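Local atomic coordinates of zona occludens toxin N-terminal domain-containing protein (Neisseria meningitidis MC58, PDB entry 2R2A), a protein that is of unknown function, but its N-terminal zonular occludens toxin (Zot) domain, of the P-loop NTPase clan, probably binds nucleotide. Residues D29-P34 against D125-T130; V91-D94 against D98-P101; V23-N28 against K146-A151; W80-E85 against V113-T118. All coordinates share one frame; numbering follows the deposited sequence.

Contact 1: residues D29-P34 against D125-T130; sequences DEMFKP and DIFVLT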
loop_
_atom_site.group_PDB
_atom_site.type_symbol
_atom_site.label_atom_id
_atom_site.label_comp_id
_atom_site.label_asym_id
_atom_site.label_seq_id
_atom_site.Cartn_x
_atom_site.Cartn_y
_atom_site.Cartn_z
ATOM N N ASP A 29 -14.031 3.302 -2.752
ATOM C CA ASP A 29 -13.330 4.461 -3.262
ATOM C C ASP A 29 -13.395 4.539 -4.798
ATOM O O ASP A 29 -13.356 3.513 -5.477
ATOM C CB ASP A 29 -11.893 4.414 -2.767
ATOM C CG ASP A 29 -11.772 4.749 -1.266
ATOM O OD1 ASP A 29 -12.819 4.822 -0.545
ATOM O OD2 ASP A 29 -10.607 4.932 -0.825
ATOM N N GLU A 30 -13.470 5.755 -5.333
ATOM C CA GLU A 30 -13.552 5.987 -6.790
ATOM C C GLU A 30 -12.510 5.259 -7.652
ATOM O O GLU A 30 -12.829 4.763 -8.747
ATOM C CB GLU A 30 -13.454 7.493 -7.081
ATOM C CG GLU A 30 -14.777 8.261 -6.992
ATOM C CD GLU A 30 -15.830 7.710 -7.942
ATOM O OE1 GLU A 30 -15.548 7.573 -9.164
ATOM O OE2 GLU A 30 -16.936 7.390 -7.449
HETATM N N MSE A 31 -11.252 5.193 -7.189
HETATM C CA MSE A 31 -10.200 4.625 -8.071
HETATM C C MSE A 31 -10.390 3.162 -8.410
HETATM O O MSE A 31 -9.835 2.682 -9.412
HETATM C CB MSE A 31 -8.770 4.902 -7.552
HETATM C CG MSE A 31 -8.395 4.229 -6.223
HETATM SE SE MSE A 31 -6.437 4.250 -6.049
HETATM C CE MSE A 31 -6.362 6.037 -5.376
ATOM N N PHE A 32 -11.187 2.451 -7.611
ATOM C CA PHE A 32 -11.423 1.028 -7.795
ATOM C C PHE A 32 -12.664 0.675 -8.616
ATOM O O PHE A 32 -12.939 -0.490 -8.853
ATOM C CB PHE A 32 -11.482 0.335 -6.420
ATOM C CG PHE A 32 -10.181 0.407 -5.670
ATOM C CD1 PHE A 32 -9.987 1.366 -4.672
ATOM C CD2 PHE A 32 -9.136 -0.472 -5.970
ATOM C CE1 PHE A 32 -8.768 1.439 -3.989
ATOM C CE2 PHE A 32 -7.930 -0.404 -5.301
ATOM C CZ PHE A 32 -7.759 0.554 -4.295
ATOM N N LYS A 33 -13.434 1.687 -8.988
ATOM C CA LYS A 33 -14.689 1.469 -9.682
ATOM C C LYS A 33 -14.388 1.252 -11.154
ATOM O O LYS A 33 -13.332 1.719 -11.624
ATOM C CB LYS A 33 -15.555 2.701 -9.528
ATOM C CG LYS A 33 -16.162 2.842 -8.100
ATOM C CD LYS A 33 -16.958 4.134 -8.043
ATOM C CE LYS A 33 -17.356 4.498 -6.609
ATOM N NZ LYS A 33 -18.176 3.445 -5.954
ATOM N N PRO A 34 -15.312 0.583 -11.880
ATOM C CA PRO A 34 -15.089 0.374 -13.328
ATOM C C PRO A 34 -15.230 1.704 -14.053
ATOM O O PRO A 34 -15.972 2.578 -13.593
ATOM C CB PRO A 34 -16.211 -0.580 -13.726
ATOM C CG PRO A 34 -17.248 -0.441 -12.719
ATOM C CD PRO A 34 -16.607 0.040 -11.441
ATOM N N ASP A 125 -1.053 3.962 -8.888
ATOM C CA ASP A 125 -1.367 4.233 -7.475
ATOM C C ASP A 125 -0.800 3.139 -6.590
ATOM O O ASP A 125 -0.889 1.968 -6.909
ATOM C CB ASP A 125 -2.860 4.394 -7.264
ATOM C CG ASP A 125 -3.338 5.791 -7.629
ATOM O OD1 ASP A 125 -3.245 6.690 -6.760
ATOM O OD2 ASP A 125 -3.774 5.996 -8.779
ATOM N N ILE A 126 -0.191 3.515 -5.474
ATOM C CA ILE A 126 0.473 2.542 -4.643
ATOM C C ILE A 126 -0.056 2.709 -3.218
ATOM O O ILE A 126 -0.214 3.830 -2.767
ATOM C CB ILE A 126 2.013 2.795 -4.615
ATOM C CG1 ILE A 126 2.612 2.657 -6.027
ATOM C CG2 ILE A 126 2.688 1.839 -3.581
ATOM C CD1 ILE A 126 4.068 3.208 -6.180
ATOM N N PHE A 127 -0.404 1.605 -2.560
ATOM C CA PHE A 127 -0.745 1.612 -1.101
ATOM C C PHE A 127 0.286 0.726 -0.427
ATOM O O PHE A 127 0.477 -0.418 -0.854
ATOM C CB PHE A 127 -2.124 1.012 -0.863
ATOM C CG PHE A 127 -3.235 1.827 -1.438
ATOM C CD1 PHE A 127 -3.910 2.739 -0.644
ATOM C CD2 PHE A 127 -3.564 1.728 -2.813
ATOM C CE1 PHE A 127 -4.949 3.551 -1.185
ATOM C CE2 PHE A 127 -4.581 2.549 -3.362
ATOM C CZ PHE A 127 -5.268 3.434 -2.560
ATOM N N VAL A 128 0.900 1.204 0.664
ATOM C CA VAL A 128 1.814 0.348 1.413
ATOM C C VAL A 128 1.306 0.276 2.852
ATOM O O VAL A 128 0.914 1.282 3.416
ATOM C CB VAL A 128 3.284 0.873 1.406
ATOM C CG1 VAL A 128 3.984 0.468 0.062
ATOM C CG2 VAL A 128 3.342 2.371 1.649
ATOM N N LEU A 129 1.180 -0.941 3.368
ATOM C CA LEU A 129 0.731 -1.165 4.738
ATOM C C LEU A 129 1.927 -1.698 5.504
ATOM O O LEU A 129 2.719 -2.540 4.968
ATOM C CB LEU A 129 -0.384 -2.222 4.762
ATOM C CG LEU A 129 -1.775 -1.810 4.264
ATOM C CD1 LEU A 129 -1.719 -1.476 2.812
ATOM C CD2 LEU A 129 -2.766 -2.972 4.525
ATOM N N THR A 130 2.111 -1.214 6.740
ATOM C CA THR A 130 3.202 -1.785 7.497
ATOM C C THR A 130 2.860 -1.464 8.946
ATOM O O THR A 130 1.900 -0.713 9.200
ATOM C CB THR A 130 4.617 -1.225 7.066
ATOM O OG1 THR A 130 5.648 -1.899 7.829
ATOM C CG2 THR A 130 4.727 0.274 7.353
#
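Selenomethionine Met-31 meets the ring of Phe-127 at its edge. SE lies near the ring plane, 3.7 Å from Phe-127 CE2, a Met-aromatic contact with the hydrogen-bearing rim. The side chain bends at its last torsion (chi3 83°), and this carries the methyl across to the next residue on the same strand face, where Met-31 CE stops 3.5 Å from Asp-125 OD1. Arg-41, in a salt bridge, and Glu-6 N satisfy that carboxylate; the methyl simply packs beside it. Phe-32 comes from the direction opposite to Phe-127, and its CZ touches Phe-127 CE2 at 3.9 Å. The two planes are turned by 33°, neither stacked nor edge-to-face. A flexible selenomethionine, able to bend and reach two residues, and a flat ring pack on one face of the strand. Behind them, the 3-10 turn sets both side chains: Phe-32 N bonds to Asp-29 O at 3.2 Å, and Lys-33 N to Glu-30 O. The turn directly follows helix 18-28, whose Met-22 touches both phenylalanines. Strand 125-130 runs between strands 90-93 and 7-11, and Ile-90 of the former packs on Met-31, Phe-32 and Phe-127 alike.

Contact 2: residues V91-D94 against D98-P101; sequences VIVD and DVWP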
loop_
_atom_site.group_PDB
_atom_site.type_symbol
_atom_site.label_atom_id
_atom_site.label_comp_id
_atom_site.label_asym_id
_atom_site.label_seq_id
_atom_site.Cartn_x
_atom_site.Cartn_y
_atom_site.Cartn_z
ATOM N N VAL A 91 -1.192 -0.766 -6.951
ATOM C CA VAL A 91 -0.346 -1.771 -6.322
ATOM C C VAL A 91 -0.605 -1.659 -4.823
ATOM O O VAL A 91 -0.579 -0.553 -4.315
ATOM C CB VAL A 91 1.145 -1.474 -6.611
ATOM C CG1 VAL A 91 2.028 -2.387 -5.818
ATOM C CG2 VAL A 91 1.476 -1.590 -8.148
ATOM N N ILE A 92 -0.911 -2.765 -4.142
ATOM C CA ILE A 92 -1.159 -2.732 -2.680
ATOM C C ILE A 92 -0.204 -3.748 -2.053
ATOM O O ILE A 92 -0.287 -4.964 -2.359
ATOM C CB ILE A 92 -2.626 -3.125 -2.317
ATOM C CG1 ILE A 92 -3.608 -2.178 -3.048
ATOM C CG2 ILE A 92 -2.832 -3.186 -0.780
ATOM C CD1 ILE A 92 -5.098 -2.691 -3.091
ATOM N N VAL A 93 0.699 -3.268 -1.197
ATOM C CA VAL A 93 1.731 -4.158 -0.694
ATOM C C VAL A 93 1.521 -4.232 0.810
ATOM O O VAL A 93 1.664 -3.240 1.516
ATOM C CB VAL A 93 3.141 -3.663 -1.089
ATOM C CG1 VAL A 93 4.210 -4.490 -0.413
ATOM C CG2 VAL A 93 3.338 -3.751 -2.646
ATOM N N ASP A 94 1.128 -5.393 1.293
ATOM C CA ASP A 94 1.007 -5.606 2.733
ATOM C C ASP A 94 2.410 -5.948 3.305
ATOM O O ASP A 94 3.234 -6.641 2.647
ATOM C CB ASP A 94 -0.007 -6.724 3.003
ATOM C CG ASP A 94 -0.340 -6.858 4.478
ATOM O OD1 ASP A 94 -0.351 -5.822 5.168
ATOM O OD2 ASP A 94 -0.589 -7.983 4.946
ATOM N N ASP A 98 9.041 -5.665 3.500
ATOM C CA ASP A 98 9.601 -6.815 2.769
ATOM C C ASP A 98 10.109 -6.448 1.374
ATOM O O ASP A 98 10.924 -7.193 0.798
ATOM C CB ASP A 98 8.549 -7.929 2.654
ATOM C CG ASP A 98 8.224 -8.546 4.000
ATOM O OD1 ASP A 98 8.985 -8.305 4.976
ATOM O OD2 ASP A 98 7.209 -9.253 4.107
ATOM N N VAL A 99 9.632 -5.330 0.833
ATOM C CA VAL A 99 9.990 -4.909 -0.536
ATOM C C VAL A 99 10.881 -3.678 -0.473
ATOM O O VAL A 99 11.889 -3.601 -1.204
ATOM C CB VAL A 99 8.742 -4.524 -1.366
ATOM C CG1 VAL A 99 9.133 -4.185 -2.797
ATOM C CG2 VAL A 99 7.699 -5.610 -1.318
ATOM N N TRP A 100 10.519 -2.726 0.402
ATOM C CA TRP A 100 11.143 -1.410 0.506
ATOM C C TRP A 100 11.531 -1.120 1.960
ATOM O O TRP A 100 10.967 -0.213 2.585
ATOM C CB TRP A 100 10.177 -0.325 0.013
ATOM C CG TRP A 100 9.822 -0.477 -1.467
ATOM C CD1 TRP A 100 10.690 -0.408 -2.513
ATOM C CD2 TRP A 100 8.537 -0.740 -2.027
ATOM N NE1 TRP A 100 10.024 -0.611 -3.699
ATOM C CE2 TRP A 100 8.693 -0.778 -3.435
ATOM C CE3 TRP A 100 7.257 -0.891 -1.484
ATOM C CZ2 TRP A 100 7.640 -1.040 -4.297
ATOM C CZ3 TRP A 100 6.196 -1.110 -2.347
ATOM C CH2 TRP A 100 6.395 -1.178 -3.746
ATOM N N PRO A 101 12.479 -1.904 2.515
ATOM C CA PRO A 101 12.891 -1.694 3.903
ATOM C C PRO A 101 13.681 -0.381 4.040
ATOM O O PRO A 101 14.239 0.116 3.040
ATOM C CB PRO A 101 13.843 -2.892 4.179
ATOM C CG PRO A 101 14.388 -3.259 2.810
ATOM C CD PRO A 101 13.245 -3.002 1.869
HETATM O O HOH W 1 5.078 -8.789 2.557
#
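Val-93 sets its two methyls against different partners. CG2 approaches the far end of the Trp-100 indole, 3.9 Å from Trp-100 CZ3 and 4.1 Å from Trp-100 CH2, coming in obliquely while the two side chains cross at about a right angle. CG1, which lies opposite the backbone N (chi1 173°), reaches instead to Val-99, with Val-93 CG1 and Val-99 CG2 3.8 Å apart. Val-99 in turn lays its other methyl on its own neighbour: Val-99 CG1 sits 3.5 Å above the Trp-100 plane, over its centre. The indole is therefore held over one face by Val-99 and met at its benzo end by Val-93, while its polar NE1 bonds to Asn-112 O. Beta-branched valine suits a strand, and its two methyls let Val-93 meet both partners at once. Strand 90-93 is a run of buried hydrophobic residues leading into Asp-94, and it stands beside strand 125-130, which separates it from strand 7-11. Sequence and strand order are both consistent with a Walker B strand of the P-loop NTPase fold, although no such role has been established for this protein. Beyond the strand end a water bridges the chain, 2.8 Å from Asp-94 O and 2.7 Å from Asp-98 OD2. Trp-100 also packs on Val-128, so the loop covers the sheet across more than one strand, and Met-77 of helix 77-80 touches the same indole.

Contact 3: residues V23-N28 against K146-A151; sequences VSMMAN and KHYHIA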
loop_
_atom_site.group_PDB
_atom_site.type_symbol
_atom_site.label_atom_id
_atom_site.label_comp_id
_atom_site.label_asym_id
_atom_site.label_seq_id
_atom_site.Cartn_x
_atom_site.Cartn_y
_atom_site.Cartn_z
ATOM N N VAL A 23 -9.399 -3.138 2.317
ATOM C CA VAL A 23 -10.507 -3.775 1.563
ATOM C C VAL A 23 -11.768 -2.885 1.540
ATOM O O VAL A 23 -12.449 -2.763 0.515
ATOM C CB VAL A 23 -10.829 -5.191 2.117
ATOM C CG1 VAL A 23 -11.991 -5.864 1.307
ATOM C CG2 VAL A 23 -9.559 -6.085 2.157
ATOM N N SER A 24 -12.065 -2.238 2.664
ATOM C CA SER A 24 -13.177 -1.283 2.754
ATOM C C SER A 24 -13.020 -0.152 1.720
ATOM O O SER A 24 -13.987 0.267 1.058
ATOM C CB SER A 24 -13.256 -0.715 4.186
ATOM O OG SER A 24 -14.508 -0.098 4.442
HETATM N N MSE A 25 -11.791 0.344 1.568
HETATM C CA MSE A 25 -11.481 1.362 0.544
HETATM C C MSE A 25 -11.668 0.832 -0.854
HETATM O O MSE A 25 -12.246 1.503 -1.719
HETATM C CB MSE A 25 -10.052 1.894 0.748
HETATM C CG MSE A 25 -9.937 2.621 2.090
HETATM SE SE MSE A 25 -8.070 2.934 2.667
HETATM C CE MSE A 25 -7.814 4.353 1.413
HETATM N N MSE A 26 -11.179 -0.368 -1.095
HETATM C CA MSE A 26 -11.359 -0.984 -2.416
HETATM C C MSE A 26 -12.851 -1.138 -2.741
HETATM O O MSE A 26 -13.239 -1.100 -3.913
HETATM C CB MSE A 26 -10.685 -2.330 -2.453
HETATM C CG MSE A 26 -9.195 -2.295 -2.172
HETATM SE SE MSE A 26 -8.433 -4.066 -2.291
HETATM C CE MSE A 26 -8.530 -4.283 -4.248
ATOM N N ALA A 27 -13.673 -1.339 -1.720
ATOM C CA ALA A 27 -15.122 -1.558 -1.889
ATOM C C ALA A 27 -15.887 -0.259 -2.159
ATOM O O ALA A 27 -17.023 -0.301 -2.693
ATOM C CB ALA A 27 -15.706 -2.255 -0.682
ATOM N N ASN A 28 -15.267 0.881 -1.834
ATOM C CA ASN A 28 -15.964 2.150 -1.869
ATOM C C ASN A 28 -15.356 3.264 -2.691
ATOM O O ASN A 28 -16.091 4.071 -3.269
ATOM C CB ASN A 28 -16.171 2.658 -0.459
ATOM C CG ASN A 28 -17.212 1.869 0.269
ATOM O OD1 ASN A 28 -18.398 1.888 -0.100
ATOM N ND2 ASN A 28 -16.785 1.141 1.297
ATOM N N LYS A 146 -0.501 10.629 1.441
ATOM C CA LYS A 146 -1.592 10.347 2.378
ATOM C C LYS A 146 -1.132 9.255 3.360
ATOM O O LYS A 146 -0.680 8.189 2.955
ATOM C CB LYS A 146 -2.897 9.956 1.640
ATOM C CG LYS A 146 -4.062 9.551 2.583
ATOM C CD LYS A 146 -5.450 9.709 1.924
ATOM C CE LYS A 146 -5.870 8.515 1.006
ATOM N NZ LYS A 146 -7.416 8.341 0.795
ATOM N N HIS A 147 -1.206 9.524 4.660
ATOM C CA HIS A 147 -0.782 8.535 5.660
ATOM C C HIS A 147 -1.936 8.331 6.628
ATOM O O HIS A 147 -2.417 9.288 7.180
ATOM C CB HIS A 147 0.503 9.026 6.339
ATOM C CG HIS A 147 1.050 8.192 7.459
ATOM N ND1 HIS A 147 0.672 6.893 7.736
ATOM C CD2 HIS A 147 2.051 8.476 8.332
ATOM C CE1 HIS A 147 1.394 6.423 8.741
ATOM N NE2 HIS A 147 2.231 7.375 9.120
ATOM N N TYR A 148 -2.456 7.103 6.723
ATOM C CA TYR A 148 -3.429 6.768 7.770
ATOM C C TYR A 148 -2.749 5.911 8.786
ATOM O O TYR A 148 -1.995 4.983 8.433
ATOM C CB TYR A 148 -4.533 5.898 7.178
ATOM C CG TYR A 148 -5.449 6.586 6.216
ATOM C CD1 TYR A 148 -6.283 7.635 6.614
ATOM C CD2 TYR A 148 -5.513 6.152 4.901
ATOM C CE1 TYR A 148 -7.194 8.226 5.680
ATOM C CE2 TYR A 148 -6.368 6.733 3.989
ATOM C CZ TYR A 148 -7.213 7.771 4.378
ATOM O OH TYR A 148 -8.076 8.315 3.430
ATOM N N HIS A 149 -3.005 6.185 10.047
ATOM C CA HIS A 149 -2.490 5.320 11.090
ATOM C C HIS A 149 -3.679 4.963 12.014
ATOM O O HIS A 149 -4.481 5.855 12.394
ATOM C CB HIS A 149 -1.411 6.041 11.909
ATOM C CG HIS A 149 -0.919 5.212 13.069
ATOM N ND1 HIS A 149 0.068 4.256 12.926
ATOM C CD2 HIS A 149 -1.292 5.176 14.368
ATOM C CE1 HIS A 149 0.288 3.680 14.103
ATOM N NE2 HIS A 149 -0.553 4.190 14.976
ATOM N N ILE A 150 -3.821 3.688 12.343
ATOM C CA ILE A 150 -4.877 3.244 13.241
ATOM C C ILE A 150 -4.327 3.227 14.666
ATOM O O ILE A 150 -3.415 2.455 15.003
ATOM C CB ILE A 150 -5.417 1.828 12.831
ATOM C CG1 ILE A 150 -5.863 1.855 11.356
ATOM C CG2 ILE A 150 -6.571 1.416 13.793
ATOM C CD1 ILE A 150 -6.092 0.437 10.806
ATOM N N ALA A 151 -4.871 4.108 15.498
ATOM C CA ALA A 151 -4.452 4.181 16.880
ATOM C C ALA A 151 -5.537 3.542 17.737
ATOM O O ALA A 151 -6.732 3.608 17.403
ATOM C CB ALA A 151 -4.241 5.656 17.263
#
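Met-25, a selenomethionine on the helix, and Tyr-148 on the strand come at each other from opposite directions and carry the apolar part of this contact. The methyl does the touching, with Met-25 CE 3.8 Å from Tyr-148 CE2, while SE stands farther back, 5.3 Å from the ring centroid and 50° off its normal. This is an oblique Met-aromatic contact, made possible by the bend at the end of the side chain (chi3 75°). The same methyl also faces the amine of Lys-146 tip to tip, a looser approach of 4.1 Å between Met-25 CE and Lys-146 NZ.

No hydrogen bond crosses between the segments; the polar groups are tied within each one or to residues outside. Lys-146 reaches out from the strand beside Tyr-148, its chain bent at chi3, and NZ donates to Tyr-148 OH at 2.7 Å. This places the charged end beside the phenol and ties together two residues that lie on the same face of the strand. On the helix, Asn-28 ND2 donates to Ser-24 O at 2.9 Å, tilted from the carbonyl plane, and it also binds Asp-185 OD2.

Backbone bonding joins strand 144-152 to strand 7-11 through Tyr-148 and Leu-9. A helix leaving a probable P-loop and packing over the sheet beside strand 7-11 is the layout of P-loop NTPases; Tyr-148 lies near the predicted Walker A residues without touching them.

Contact 4: residues W80-E85 against V113-T118; sequences WIKKPE and VQWLNT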
loop_
_atom_site.group_PDB
_atom_site.type_symbol
_atom_site.label_atom_id
_atom_site.label_comp_id
_atom_site.label_asym_id
_atom_site.label_seq_id
_atom_site.Cartn_x
_atom_site.Cartn_y
_atom_site.Cartn_z
ATOM N N TRP A 80 8.550 -4.891 -14.851
ATOM C CA TRP A 80 7.217 -5.178 -15.374
ATOM C C TRP A 80 6.150 -4.079 -15.218
ATOM O O TRP A 80 5.172 -4.091 -15.963
ATOM C CB TRP A 80 6.672 -6.498 -14.818
ATOM C CG TRP A 80 6.667 -6.650 -13.316
ATOM C CD1 TRP A 80 7.647 -7.220 -12.559
ATOM C CD2 TRP A 80 5.611 -6.284 -12.391
ATOM N NE1 TRP A 80 7.290 -7.215 -11.232
ATOM C CE2 TRP A 80 6.050 -6.655 -11.098
ATOM C CE3 TRP A 80 4.349 -5.676 -12.533
ATOM C CZ2 TRP A 80 5.271 -6.447 -9.942
ATOM C CZ3 TRP A 80 3.577 -5.462 -11.385
ATOM C CH2 TRP A 80 4.048 -5.841 -10.101
ATOM N N ILE A 81 6.303 -3.164 -14.252
ATOM C CA ILE A 81 5.328 -2.076 -14.068
ATOM C C ILE A 81 5.257 -1.110 -15.277
ATOM O O ILE A 81 4.231 -0.436 -15.482
ATOM C CB ILE A 81 5.493 -1.303 -12.717
ATOM C CG1 ILE A 81 4.158 -0.726 -12.242
ATOM C CG2 ILE A 81 6.483 -0.165 -12.835
ATOM C CD1 ILE A 81 3.135 -1.751 -11.702
ATOM N N LYS A 82 6.329 -1.068 -16.072
ATOM C CA LYS A 82 6.426 -0.141 -17.204
ATOM C C LYS A 82 5.814 -0.702 -18.489
ATOM O O LYS A 82 5.685 0.013 -19.503
ATOM C CB LYS A 82 7.874 0.328 -17.403
ATOM C CG LYS A 82 8.547 0.578 -16.052
ATOM C CD LYS A 82 9.554 1.716 -16.020
ATOM C CE LYS A 82 9.783 2.119 -14.535
ATOM N NZ LYS A 82 11.159 2.629 -14.244
ATOM N N LYS A 83 5.416 -1.974 -18.450
ATOM C CA LYS A 83 4.824 -2.584 -19.637
ATOM C C LYS A 83 3.347 -2.283 -19.829
ATOM O O LYS A 83 2.566 -2.369 -18.874
ATOM C CB LYS A 83 5.153 -4.078 -19.758
ATOM C CG LYS A 83 4.532 -5.046 -18.780
ATOM C CD LYS A 83 5.250 -6.402 -18.980
ATOM C CE LYS A 83 4.926 -7.403 -17.878
ATOM N NZ LYS A 83 6.046 -8.398 -17.708
ATOM N N PRO A 84 2.963 -1.913 -21.078
ATOM C CA PRO A 84 1.638 -1.442 -21.468
ATOM C C PRO A 84 0.426 -2.043 -20.761
ATOM O O PRO A 84 -0.487 -1.301 -20.434
ATOM C CB PRO A 84 1.567 -1.764 -22.982
ATOM C CG PRO A 84 2.963 -2.137 -23.403
ATOM C CD PRO A 84 3.879 -1.874 -22.235
ATOM N N GLU A 85 0.383 -3.361 -20.571
ATOM C CA GLU A 85 -0.792 -3.975 -19.946
ATOM C C GLU A 85 -0.923 -3.544 -18.490
ATOM O O GLU A 85 -1.997 -3.687 -17.899
ATOM C CB GLU A 85 -0.747 -5.499 -20.028
ATOM C CG GLU A 85 0.562 -6.142 -19.526
ATOM C CD GLU A 85 1.520 -6.498 -20.661
ATOM O OE1 GLU A 85 1.087 -6.623 -21.833
ATOM O OE2 GLU A 85 2.720 -6.659 -20.383
ATOM N N VAL A 113 13.610 0.947 -6.010
ATOM C CA VAL A 113 13.238 2.172 -5.310
ATOM C C VAL A 113 13.308 3.378 -6.241
ATOM O O VAL A 113 12.435 4.239 -6.171
ATOM C CB VAL A 113 14.158 2.418 -4.058
ATOM C CG1 VAL A 113 13.940 3.799 -3.415
ATOM C CG2 VAL A 113 13.983 1.309 -3.016
ATOM N N GLN A 114 14.338 3.440 -7.109
ATOM C CA GLN A 114 14.597 4.617 -7.965
ATOM C C GLN A 114 13.380 5.053 -8.782
ATOM O O GLN A 114 13.179 6.246 -9.043
ATOM C CB GLN A 114 15.776 4.364 -8.931
ATOM C CG GLN A 114 17.123 4.190 -8.240
ATOM C CD GLN A 114 18.299 4.063 -9.176
ATOM O OE1 GLN A 114 18.178 3.562 -10.299
ATOM N NE2 GLN A 114 19.465 4.495 -8.704
ATOM N N TRP A 115 12.599 4.073 -9.224
ATOM C CA TRP A 115 11.459 4.323 -10.117
ATOM C C TRP A 115 10.276 4.980 -9.429
ATOM O O TRP A 115 9.416 5.565 -10.089
ATOM C CB TRP A 115 11.011 3.025 -10.793
ATOM C CG TRP A 115 10.266 2.105 -9.899
ATOM C CD1 TRP A 115 10.805 1.199 -9.036
ATOM C CD2 TRP A 115 8.842 1.987 -9.768
ATOM N NE1 TRP A 115 9.811 0.526 -8.365
ATOM C CE2 TRP A 115 8.595 0.994 -8.788
ATOM C CE3 TRP A 115 7.746 2.640 -10.363
ATOM C CZ2 TRP A 115 7.301 0.613 -8.409
ATOM C CZ3 TRP A 115 6.456 2.262 -9.982
ATOM C CH2 TRP A 115 6.249 1.261 -9.001
ATOM N N LEU A 116 10.237 4.894 -8.091
ATOM C CA LEU A 116 9.084 5.325 -7.349
ATOM C C LEU A 116 8.820 6.790 -7.537
ATOM O O LEU A 116 7.660 7.206 -7.628
ATOM C CB LEU A 116 9.224 5.007 -5.853
ATOM C CG LEU A 116 9.204 3.526 -5.480
ATOM C CD1 LEU A 116 9.463 3.371 -3.998
ATOM C CD2 LEU A 116 7.881 2.899 -5.839
ATOM N N ASN A 117 9.884 7.587 -7.604
ATOM C CA ASN A 117 9.680 9.024 -7.650
ATOM C C ASN A 117 9.081 9.460 -8.986
ATOM O O ASN A 117 8.602 10.579 -9.101
ATOM C CB ASN A 117 10.961 9.787 -7.319
ATOM C CG ASN A 117 11.904 9.839 -8.477
ATOM O OD1 ASN A 117 11.892 10.792 -9.252
ATOM N ND2 ASN A 117 12.704 8.797 -8.636
ATOM N N THR A 118 9.091 8.563 -9.975
ATOM C CA THR A 118 8.395 8.786 -11.254
ATOM C C THR A 118 7.198 7.854 -11.499
ATOM O O THR A 118 6.787 7.641 -12.648
ATOM C CB THR A 118 9.368 8.750 -12.474
ATOM O OG1 THR A 118 10.170 7.558 -12.436
ATOM C CG2 THR A 118 10.275 9.973 -12.457
#
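Ile-81 against Trp-115 is a CH-pi contact, buried where the turn after helix 77-80 meets the segment containing helix 111-114 and the 3-10 turn that follows. Ile-81 CG2 lies over the face of the six-membered ring, 4.0 Å from its centroid and 22° off the normal, with its closest approach of 3.7 Å to Trp-115 CZ3. The other face of the indole is taken by Leu-116, whose CD2 rests 3.4 Å above the plane, toward the rim. A large flat apolar ring suits a buried place with an aliphatic group on each face. Its first torsion, 75°, sets CG between the backbone N and the carbonyl carbon, and this turns the indole toward the turn. Lys-82, more open to solvent, crosses obliquely, its chain bent at chi2 and chi4, until its NZ is 3.5 Å from Trp-115 CB; only the end of the chain, CE and NZ, packs on CB.

Each side is braced locally. A type I turn runs from Trp-80 to Lys-83. Trp-115 O is gripped twice from the same face of its plane, by Thr-118 N at 3.0 Å and by Thr-118 OG1 from above the carbonyl plane, which holds the backbone of 115-118. Around this core, Met-77 and Tyr-78 of helix 77-80 touch Trp-115, Ile-126 of strand 125-130 packs on Trp-115 and Leu-116, and Leu-140 of helix 138-141 touches Leu-116.

Overall arrangement
Contact 3 closes the longest loop along the chain, and contacts 1, 4 and 2 are nested successively inside it. Contacts 1, 2 and 3 reach the same mixed sheet, through strands 125-130, 90-93 and 144-152. Contacts 1 and 3, centres 9 Å apart, use the turn after helix 18-28 and the helix itself; contacts 2 and 4, 14 Å apart, pack together through Trp-100 with Val-113 and Val-91 with Ile-81. Contacts 3 and 4 do not touch: they lie on opposite sides of the chain's centre, nearest atoms about 13 Å apart. Strand 125-130 links the groups, its Phe-127 facing Met-25 and its Ile-126 facing Trp-115, so both faces of the P-loop NTPase-like sheet are packed.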